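Local coordinates for amidohydrolase 3 domain-containing protein (Pyrococcus furiosus, PDB 3ICJ) that probably hydrolyses carbon-nitrogen bonds other than peptide bonds, as a zinc-dependent member of the amidohydrolase family whose natural substrate is not established, at residues L102-V114 with D219-L231. Sequence-based numbering, arbitrary orientation.
With ZN (zinc ion), chain B.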
ATOM      1  N   LEU A 102      -0.745   0.985   1.231  1.00 41.14           N
ATOM      2  CA  LEU A 102      -0.018  -0.260   1.363  1.00 37.36           C
ATOM      3  C   LEU A 102      -0.483  -1.083   2.566  1.00 43.28           C
ATOM      4  O   LEU A 102      -1.303  -0.629   3.378  1.00 38.39           O
ATOM      5  CB  LEU A 102       1.512  -0.033   1.371  1.00 38.40           C
ATOM      6  CG  LEU A 102       2.152   1.029   2.263  1.00 49.79           C
ATOM      7  CD1 LEU A 102       1.948   0.667   3.726  1.00 45.93           C
ATOM      8  CD2 LEU A 102       3.641   1.117   1.944  1.00 40.94           C
ATOM      9  N   HIS A 103       0.081  -2.276   2.699  1.00 42.14           N
ATOM     10  CA  HIS A 103      -0.300  -3.177   3.780  1.00 41.35           C
ATOM     11  C   HIS A 103       0.929  -3.472   4.602  1.00 32.73           C
ATOM     12  O   HIS A 103       1.722  -4.347   4.250  1.00 37.38           O
ATOM     13  CB  HIS A 103      -0.924  -4.444   3.212  1.00 39.70           C
ATOM     14  CG  HIS A 103      -2.082  -4.173   2.304  1.00 48.50           C
ATOM     15  ND1 HIS A 103      -3.382  -4.107   2.760  1.00 52.60           N
ATOM     16  CD2 HIS A 103      -2.134  -3.919   0.974  1.00 49.26           C
ATOM     17  CE1 HIS A 103      -4.187  -3.834   1.748  1.00 44.26           C
ATOM     18  NE2 HIS A 103      -3.456  -3.710   0.655  1.00 52.57           N
ATOM     19  N   LEU A 104       1.093  -2.715   5.692  1.00 37.74           N
ATOM     20  CA  LEU A 104       2.294  -2.795   6.536  1.00 37.23           C
ATOM     21  C   LEU A 104       2.481  -4.179   7.147  1.00 37.22           C
ATOM     22  O   LEU A 104       3.607  -4.662   7.237  1.00 40.95           O
ATOM     23  CB  LEU A 104       2.252  -1.758   7.686  1.00 35.02           C
ATOM     24  CG  LEU A 104       2.478  -0.290   7.397  1.00 42.72           C
ATOM     25  CD1 LEU A 104       2.445   0.515   8.689  1.00 38.53           C
ATOM     26  CD2 LEU A 104       3.810  -0.110   6.697  1.00 40.28           C
ATOM     27  N   ASP A 105       1.389  -4.807   7.596  1.00 38.35           N
ATOM     28  CA  ASP A 105       1.489  -6.165   8.163  1.00 39.57           C
ATOM     29  C   ASP A 105       1.965  -7.194   7.117  1.00 40.47           C
ATOM     30  O   ASP A 105       2.907  -7.969   7.359  1.00 36.74           O
ATOM     31  CB  ASP A 105       0.172  -6.613   8.856  1.00 40.08           C
ATOM     32  CG  ASP A 105      -1.104  -6.348   8.012  1.00 48.20           C
ATOM     33  OD1 ASP A 105      -1.051  -5.810   6.871  1.00 42.95           O
ATOM     34  OD2 ASP A 105      -2.196  -6.672   8.526  1.00 42.16           O
ATOM     35  N   GLU A 106       1.316  -7.185   5.958  1.00 32.42           N
ATOM     36  CA  GLU A 106       1.679  -8.068   4.847  1.00 36.39           C
ATOM     37  C   GLU A 106       3.077  -7.784   4.300  1.00 33.07           C
ATOM     38  O   GLU A 106       3.801  -8.716   3.962  1.00 39.88           O
ATOM     39  CB  GLU A 106       0.649  -7.972   3.721  1.00 39.03           C
ATOM     40  CG  GLU A 106      -0.689  -8.631   4.027  1.00 57.24           C
ATOM     41  CD  GLU A 106      -1.632  -8.608   2.830  1.00 74.61           C
ATOM     42  OE1 GLU A 106      -2.696  -7.953   2.910  1.00 79.84           O
ATOM     43  OE2 GLU A 106      -1.303  -9.241   1.800  1.00 86.45           O
ATOM     44  N   LEU A 107       3.464  -6.505   4.212  1.00 35.84           N
ATOM     45  CA  LEU A 107       4.835  -6.162   3.816  1.00 35.29           C
ATOM     46  C   LEU A 107       5.832  -6.763   4.808  1.00 37.68           C
ATOM     47  O   LEU A 107       6.813  -7.364   4.400  1.00 35.57           O
ATOM     48  CB  LEU A 107       5.064  -4.644   3.682  1.00 35.99           C
ATOM     49  CG  LEU A 107       6.519  -4.158   3.460  1.00 39.37           C
ATOM     50  CD1 LEU A 107       7.218  -4.796   2.223  1.00 36.85           C
ATOM     51  CD2 LEU A 107       6.588  -2.616   3.379  1.00 34.86           C
ATOM     52  N   GLY A 108       5.563  -6.616   6.101  1.00 38.40           N
ATOM     53  CA  GLY A 108       6.404  -7.248   7.135  1.00 36.32           C
ATOM     54  C   GLY A 108       6.524  -8.764   7.060  1.00 35.33           C
ATOM     55  O   GLY A 108       7.635  -9.304   7.225  1.00 36.19           O
ATOM     56  N   MET A 109       5.390  -9.444   6.829  1.00 34.68           N
ATOM     57  CA  MET A 109       5.346 -10.900   6.635  0.50 35.98           C
ATOM     58  C   MET A 109       6.259 -11.271   5.458  1.00 38.15           C
ATOM     59  O   MET A 109       7.043 -12.225   5.542  1.00 42.15           O
ATOM     60  CB  MET A 109       3.898 -11.399   6.367  0.50 33.94           C
ATOM     61  CG  MET A 109       2.837 -11.138   7.469  0.50 35.31           C
ATOM     62  SD  MET A 109       1.089 -11.522   7.076  0.50 39.19           S
ATOM     63  CE  MET A 109       0.169 -10.611   8.306  0.50 41.54           C
ATOM     64  N   SER A 110       6.156 -10.487   4.375  1.00 39.22           N
ATOM     65  CA  SER A 110       6.899 -10.743   3.134  0.50 40.56           C
ATOM     66  C   SER A 110       8.413 -10.606   3.280  1.00 44.30           C
ATOM     67  O   SER A 110       9.171 -11.394   2.700  1.00 40.89           O
ATOM     68  CB  SER A 110       6.386  -9.847   2.008  0.50 38.12           C
ATOM     69  OG  SER A 110       5.126 -10.313   1.565  0.50 36.15           O
ATOM     70  N   LEU A 111       8.850  -9.611   4.052  1.00 39.80           N
ATOM     71  CA  LEU A 111      10.275  -9.416   4.356  1.00 37.99           C
ATOM     72  C   LEU A 111      10.873 -10.552   5.213  1.00 40.76           C
ATOM     73  O   LEU A 111      12.054 -10.868   5.082  1.00 42.12           O
ATOM     74  CB  LEU A 111      10.496  -8.056   5.044  1.00 31.43           C
ATOM     75  CG  LEU A 111      10.121  -6.839   4.188  1.00 36.09           C
ATOM     76  CD1 LEU A 111       9.906  -5.570   5.053  1.00 32.94           C
ATOM     77  CD2 LEU A 111      11.123  -6.605   3.066  1.00 36.33           C
ATOM     78  N   GLU A 112      10.052 -11.138   6.089  1.00 36.22           N
ATOM     79  CA  GLU A 112      10.451 -12.251   6.965  1.00 36.38           C
ATOM     80  C   GLU A 112      10.439 -13.626   6.308  1.00 41.63           C
ATOM     81  O   GLU A 112      11.033 -14.555   6.845  1.00 45.74           O
ATOM     82  CB  GLU A 112       9.519 -12.337   8.177  1.00 37.34           C
ATOM     83  CG  GLU A 112      10.085 -11.813   9.478  1.00 40.22           C
ATOM     84  CD  GLU A 112       9.746 -10.364   9.713  1.00 51.91           C
ATOM     85  OE1 GLU A 112       9.000 -10.086  10.677  1.00 53.73           O
ATOM     86  OE2 GLU A 112      10.216  -9.503   8.932  1.00 59.83           O
ATOM     87  N   MET A 113       9.739 -13.767   5.181  1.00 37.03           N
ATOM     88  CA  MET A 113       9.513 -15.069   4.571  1.00 39.11           C
ATOM     89  C   MET A 113      10.812 -15.687   4.083  1.00 39.19           C
ATOM     90  O   MET A 113      11.742 -14.977   3.689  1.00 36.00           O
ATOM     91  CB  MET A 113       8.514 -14.971   3.410  1.00 37.06           C
ATOM     92  CG  MET A 113       7.061 -14.906   3.846  1.00 40.77           C
ATOM     93  SD  MET A 113       5.908 -15.454   2.580  1.00 32.37           S
ATOM     94  CE  MET A 113       5.962 -14.129   1.429  1.00 15.98           C
ATOM     95  N   VAL A 114      10.882 -17.011   4.147  1.00 39.21           N
ATOM     96  CA  VAL A 114      12.026 -17.730   3.593  1.00 39.20           C
ATOM     97  C   VAL A 114      11.921 -17.722   2.066  1.00 35.53           C
ATOM     98  O   VAL A 114      10.909 -18.144   1.510  1.00 36.08           O
ATOM     99  CB  VAL A 114      12.122 -19.186   4.151  1.00 40.20           C
ATOM    100  CG1 VAL A 114      13.227 -19.972   3.430  1.00 42.90           C
ATOM    101  CG2 VAL A 114      12.390 -19.171   5.662  1.00 41.60           C
ATOM    102  N   ASP A 219       3.301 -10.989  17.019  1.00 32.22           N
ATOM    103  CA  ASP A 219       3.707 -11.260  15.624  1.00 34.45           C
ATOM    104  C   ASP A 219       3.405 -10.042  14.743  1.00 33.81           C
ATOM    105  O   ASP A 219       4.254  -9.628  13.944  1.00 34.00           O
ATOM    106  CB  ASP A 219       2.976 -12.453  15.023  1.00 32.60           C
ATOM    107  CG  ASP A 219       3.304 -13.770  15.689  1.00 37.55           C
ATOM    108  OD1 ASP A 219       4.443 -13.972  16.156  1.00 34.91           O
ATOM    109  OD2 ASP A 219       2.404 -14.634  15.697  1.00 36.02           O
ATOM    110  N   TYR A 220       2.221  -9.451  14.903  1.00 34.71           N
ATOM    111  CA  TYR A 220       1.859  -8.269  14.099  1.00 32.66           C
ATOM    112  C   TYR A 220       2.706  -7.040  14.384  1.00 31.52           C
ATOM    113  O   TYR A 220       3.050  -6.319  13.444  1.00 31.90           O
ATOM    114  CB  TYR A 220       0.382  -7.896  14.219  1.00 34.62           C
ATOM    115  CG  TYR A 220      -0.504  -8.670  13.286  1.00 34.45           C
ATOM    116  CD1 TYR A 220      -0.969  -9.934  13.632  1.00 39.33           C
ATOM    117  CD2 TYR A 220      -0.864  -8.150  12.047  1.00 29.31           C
ATOM    118  CE1 TYR A 220      -1.788 -10.665  12.775  1.00 42.70           C
ATOM    119  CE2 TYR A 220      -1.696  -8.875  11.169  1.00 43.74           C
ATOM    120  CZ  TYR A 220      -2.152 -10.135  11.551  1.00 43.32           C
ATOM    121  OH  TYR A 220      -2.962 -10.871  10.712  1.00 42.40           O
ATOM    122  N   LYS A 221       3.084  -6.841  15.651  1.00 30.42           N
ATOM    123  CA  LYS A 221       3.978  -5.732  16.036  1.00 34.17           C
ATOM    124  C   LYS A 221       5.311  -5.864  15.321  1.00 33.49           C
ATOM    125  O   LYS A 221       5.853  -4.888  14.811  1.00 34.25           O
ATOM    126  CB  LYS A 221       4.214  -5.720  17.551  1.00 39.63           C
ATOM    127  CG  LYS A 221       3.027  -5.245  18.389  1.00 33.49           C
ATOM    128  CD  LYS A 221       3.343  -5.361  19.870  1.00 32.85           C
ATOM    129  CE  LYS A 221       4.281  -4.245  20.306  1.00 39.98           C
ATOM    130  NZ  LYS A 221       4.824  -4.484  21.678  1.00 40.01           N
ATOM    131  N   HIS A 222       5.823  -7.088  15.303  1.00 37.54           N
ATOM    132  CA  HIS A 222       7.078  -7.411  14.649  1.00 36.46           C
ATOM    133  C   HIS A 222       7.018  -7.167  13.128  1.00 38.85           C
ATOM    134  O   HIS A 222       7.913  -6.536  12.564  1.00 34.98           O
ATOM    135  CB  HIS A 222       7.477  -8.850  14.968  1.00 39.56           C
ATOM    136  CG  HIS A 222       8.902  -9.152  14.634  1.00 54.23           C
ATOM    137  ND1 HIS A 222       9.313  -9.481  13.362  1.00 49.70           N
ATOM    138  CD2 HIS A 222      10.017  -9.147  15.401  1.00 59.34           C
ATOM    139  CE1 HIS A 222      10.618  -9.680  13.360  1.00 46.70           C
ATOM    140  NE2 HIS A 222      11.070  -9.483  14.585  1.00 59.57           N
ATOM    141  N   TYR A 223       5.962  -7.655  12.480  1.00 36.81           N
ATOM    142  CA  TYR A 223       5.734  -7.400  11.042  1.00 38.10           C
ATOM    143  C   TYR A 223       5.692  -5.920  10.721  1.00 37.74           C
ATOM    144  O   TYR A 223       6.345  -5.453   9.783  1.00 37.31           O
ATOM    145  CB  TYR A 223       4.436  -8.084  10.553  1.00 38.60           C
ATOM    146  CG  TYR A 223       4.512  -9.611  10.604  1.00 37.09           C
ATOM    147  CD1 TYR A 223       5.719 -10.268  10.362  1.00 37.42           C
ATOM    148  CD2 TYR A 223       3.390 -10.388  10.893  1.00 45.69           C
ATOM    149  CE1 TYR A 223       5.814 -11.653  10.401  1.00 49.19           C
ATOM    150  CE2 TYR A 223       3.478 -11.787  10.934  1.00 49.42           C
ATOM    151  CZ  TYR A 223       4.695 -12.403  10.689  1.00 46.88           C
ATOM    152  OH  TYR A 223       4.814 -13.768  10.717  1.00 58.77           O
ATOM    153  N   ILE A 224       4.928  -5.180  11.512  1.00 32.75           N
ATOM    154  CA  ILE A 224       4.777  -3.764  11.298  1.00 32.32           C
ATOM    155  C   ILE A 224       6.109  -3.044  11.490  1.00 33.27           C
ATOM    156  O   ILE A 224       6.459  -2.183  10.682  1.00 35.43           O
ATOM    157  CB  ILE A 224       3.653  -3.161  12.200  1.00 34.16           C
ATOM    158  CG1 ILE A 224       2.295  -3.697  11.732  1.00 37.10           C
ATOM    159  CG2 ILE A 224       3.692  -1.633  12.160  1.00 32.59           C
ATOM    160  CD1 ILE A 224       1.167  -3.556  12.768  1.00 41.75           C
ATOM    161  N   GLU A 225       6.856  -3.409  12.537  1.00 31.69           N
ATOM    162  CA  GLU A 225       8.199  -2.831  12.730  1.00 36.27           C
ATOM    163  C   GLU A 225       9.211  -3.152  11.616  1.00 37.76           C
ATOM    164  O   GLU A 225      10.010  -2.277  11.247  1.00 39.45           O
ATOM    165  CB  GLU A 225       8.785  -3.184  14.089  1.00 32.28           C
ATOM    166  CG  GLU A 225       8.135  -2.420  15.246  1.00 41.04           C
ATOM    167  CD  GLU A 225       8.774  -2.724  16.599  1.00 51.64           C
ATOM    168  OE1 GLU A 225       9.310  -1.792  17.243  1.00 52.62           O
ATOM    169  OE2 GLU A 225       8.723  -3.894  17.025  1.00 54.93           O
ATOM    170  N   SER A 226       9.177  -4.375  11.084  1.00 36.88           N
ATOM    171  CA  SER A 226      10.017  -4.728   9.913  1.00 33.81           C
ATOM    172  C   SER A 226       9.674  -3.909   8.659  1.00 31.46           C
ATOM    173  O   SER A 226      10.594  -3.444   7.971  1.00 33.11           O
ATOM    174  CB  SER A 226       9.939  -6.220   9.560  1.00 33.84           C
ATOM    175  OG  SER A 226      10.253  -7.029  10.676  1.00 44.71           O
ATOM    176  N   ALA A 227       8.375  -3.777   8.348  1.00 32.39           N
ATOM    177  CA  ALA A 227       7.891  -2.912   7.252  1.00 35.90           C
ATOM    178  C   ALA A 227       8.315  -1.458   7.418  1.00 34.86           C
ATOM    179  O   ALA A 227       8.751  -0.819   6.459  1.00 35.19           O
ATOM    180  CB  ALA A 227       6.364  -2.983   7.131  1.00 34.41           C
ATOM    181  N   GLN A 228       8.165  -0.942   8.640  1.00 34.02           N
ATOM    182  CA  GLN A 228       8.492   0.443   8.954  1.00 35.57           C
ATOM    183  C   GLN A 228       9.986   0.731   8.748  1.00 35.88           C
ATOM    184  O   GLN A 228      10.337   1.737   8.127  1.00 37.93           O
ATOM    185  CB  GLN A 228       8.036   0.777  10.372  1.00 38.36           C
ATOM    186  CG  GLN A 228       8.702   1.966  10.996  1.00 37.39           C
ATOM    187  CD  GLN A 228       8.107   2.254  12.363  1.00 42.45           C
ATOM    188  OE1 GLN A 228       7.100   2.941  12.464  1.00 45.01           O
ATOM    189  NE2 GLN A 228       8.725   1.715  13.419  1.00 37.93           N
ATOM    190  N   GLU A 229      10.847  -0.164   9.232  1.00 32.14           N
ATOM    191  CA  GLU A 229      12.295  -0.060   8.981  1.00 38.27           C
ATOM    192  C   GLU A 229      12.654  -0.062   7.500  1.00 37.04           C
ATOM    193  O   GLU A 229      13.509   0.704   7.069  1.00 33.98           O
ATOM    194  CB  GLU A 229      13.088  -1.152   9.715  1.00 42.13           C
ATOM    195  CG  GLU A 229      13.168  -0.938  11.216  1.00 51.88           C
ATOM    196  CD  GLU A 229      13.664   0.469  11.608  1.00 61.64           C
ATOM    197  OE1 GLU A 229      14.735   0.893  11.133  1.00 60.19           O
ATOM    198  OE2 GLU A 229      12.987   1.154  12.401  1.00 59.03           O
ATOM    199  N   HIS A 230      11.957  -0.897   6.726  1.00 29.37           N
ATOM    200  CA  HIS A 230      12.200  -1.025   5.296  1.00 35.72           C
ATOM    201  C   HIS A 230      11.766   0.259   4.585  1.00 34.23           C
ATOM    202  O   HIS A 230      12.533   0.806   3.788  1.00 32.17           O
ATOM    203  CB  HIS A 230      11.455  -2.253   4.765  1.00 38.19           C
ATOM    204  CG  HIS A 230      11.551  -2.450   3.283  1.00 39.04           C
ATOM    205  ND1 HIS A 230      12.686  -2.926   2.662  1.00 37.18           N
ATOM    206  CD2 HIS A 230      10.629  -2.277   2.304  1.00 40.36           C
ATOM    207  CE1 HIS A 230      12.467  -3.025   1.364  1.00 42.96           C
ATOM    208  NE2 HIS A 230      11.229  -2.628   1.119  1.00 42.49           N
ATOM    209  N   LEU A 231      10.573   0.756   4.920  1.00 33.45           N
ATOM    210  CA  LEU A 231      10.011   1.944   4.291  1.00 31.67           C
ATOM    211  C   LEU A 231      10.821   3.217   4.573  1.00 34.85           C
ATOM    212  O   LEU A 231      11.061   4.021   3.652  1.00 35.19           O
ATOM    213  CB  LEU A 231       8.549   2.147   4.708  1.00 34.66           C
ATOM    214  CG  LEU A 231       7.606   1.131   4.053  1.00 34.50           C
ATOM    215  CD1 LEU A 231       6.281   1.103   4.796  1.00 35.77           C
ATOM    216  CD2 LEU A 231       7.391   1.407   2.571  1.00 36.68           C
TER
HETATM  217 ZN    ZN B 601      -4.331  -3.076  -1.385  0.50 50.64          ZN
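Gly-108 and Tyr-223 mark where helices 104-112 and 219-231 cross, nearly at right angles (84°); their axes approach to 7.1 Å. Glycine suits the crossing because a CB here would point into Tyr-223 O, whereas the bare CA can come to 3.2 Å from that oxygen in a CA-H...O contact, while the small Ala-227 sets its methyl against Leu-104 O and Leu-107. In one of its two modelled conformers, Met-109 crosses the Tyr-223 ring at about a right angle: with CG anti to its carbonyl carbon (chi1 -60°), that methylene sits over one face, 3.5 Å from Tyr-223 CD2, in a CH-pi contact. In the same conformer the extended chain brings CE to Tyr-220 CE2. Asp-105 OD2 lies at the edge of the Tyr-220 ring, whose hydroxyl bonds to Asn-211 O. Glu-112 bends at chi2 (93°) to bring its carboxylate to the other helix. His-222 ND1 donates to Glu-112 OE1 (2.8 Å), in the imidazole plane but from above the carboxylate plane, and Ser-226 OG lies 3.0 Å from Glu-112 OE2. Leu-111 CD2 lies over one face of His-230 in a CH-pi contact, and Leu-231 packs its branched end against Leu-102, Leu-104 and Leu-107. The packing joins an outer helix to the metal-binding His-x-His segment of an amidohydrolase barrel, where N-cap His-103 binds zinc with His-101, Asp-434 and carboxylated Lys-296.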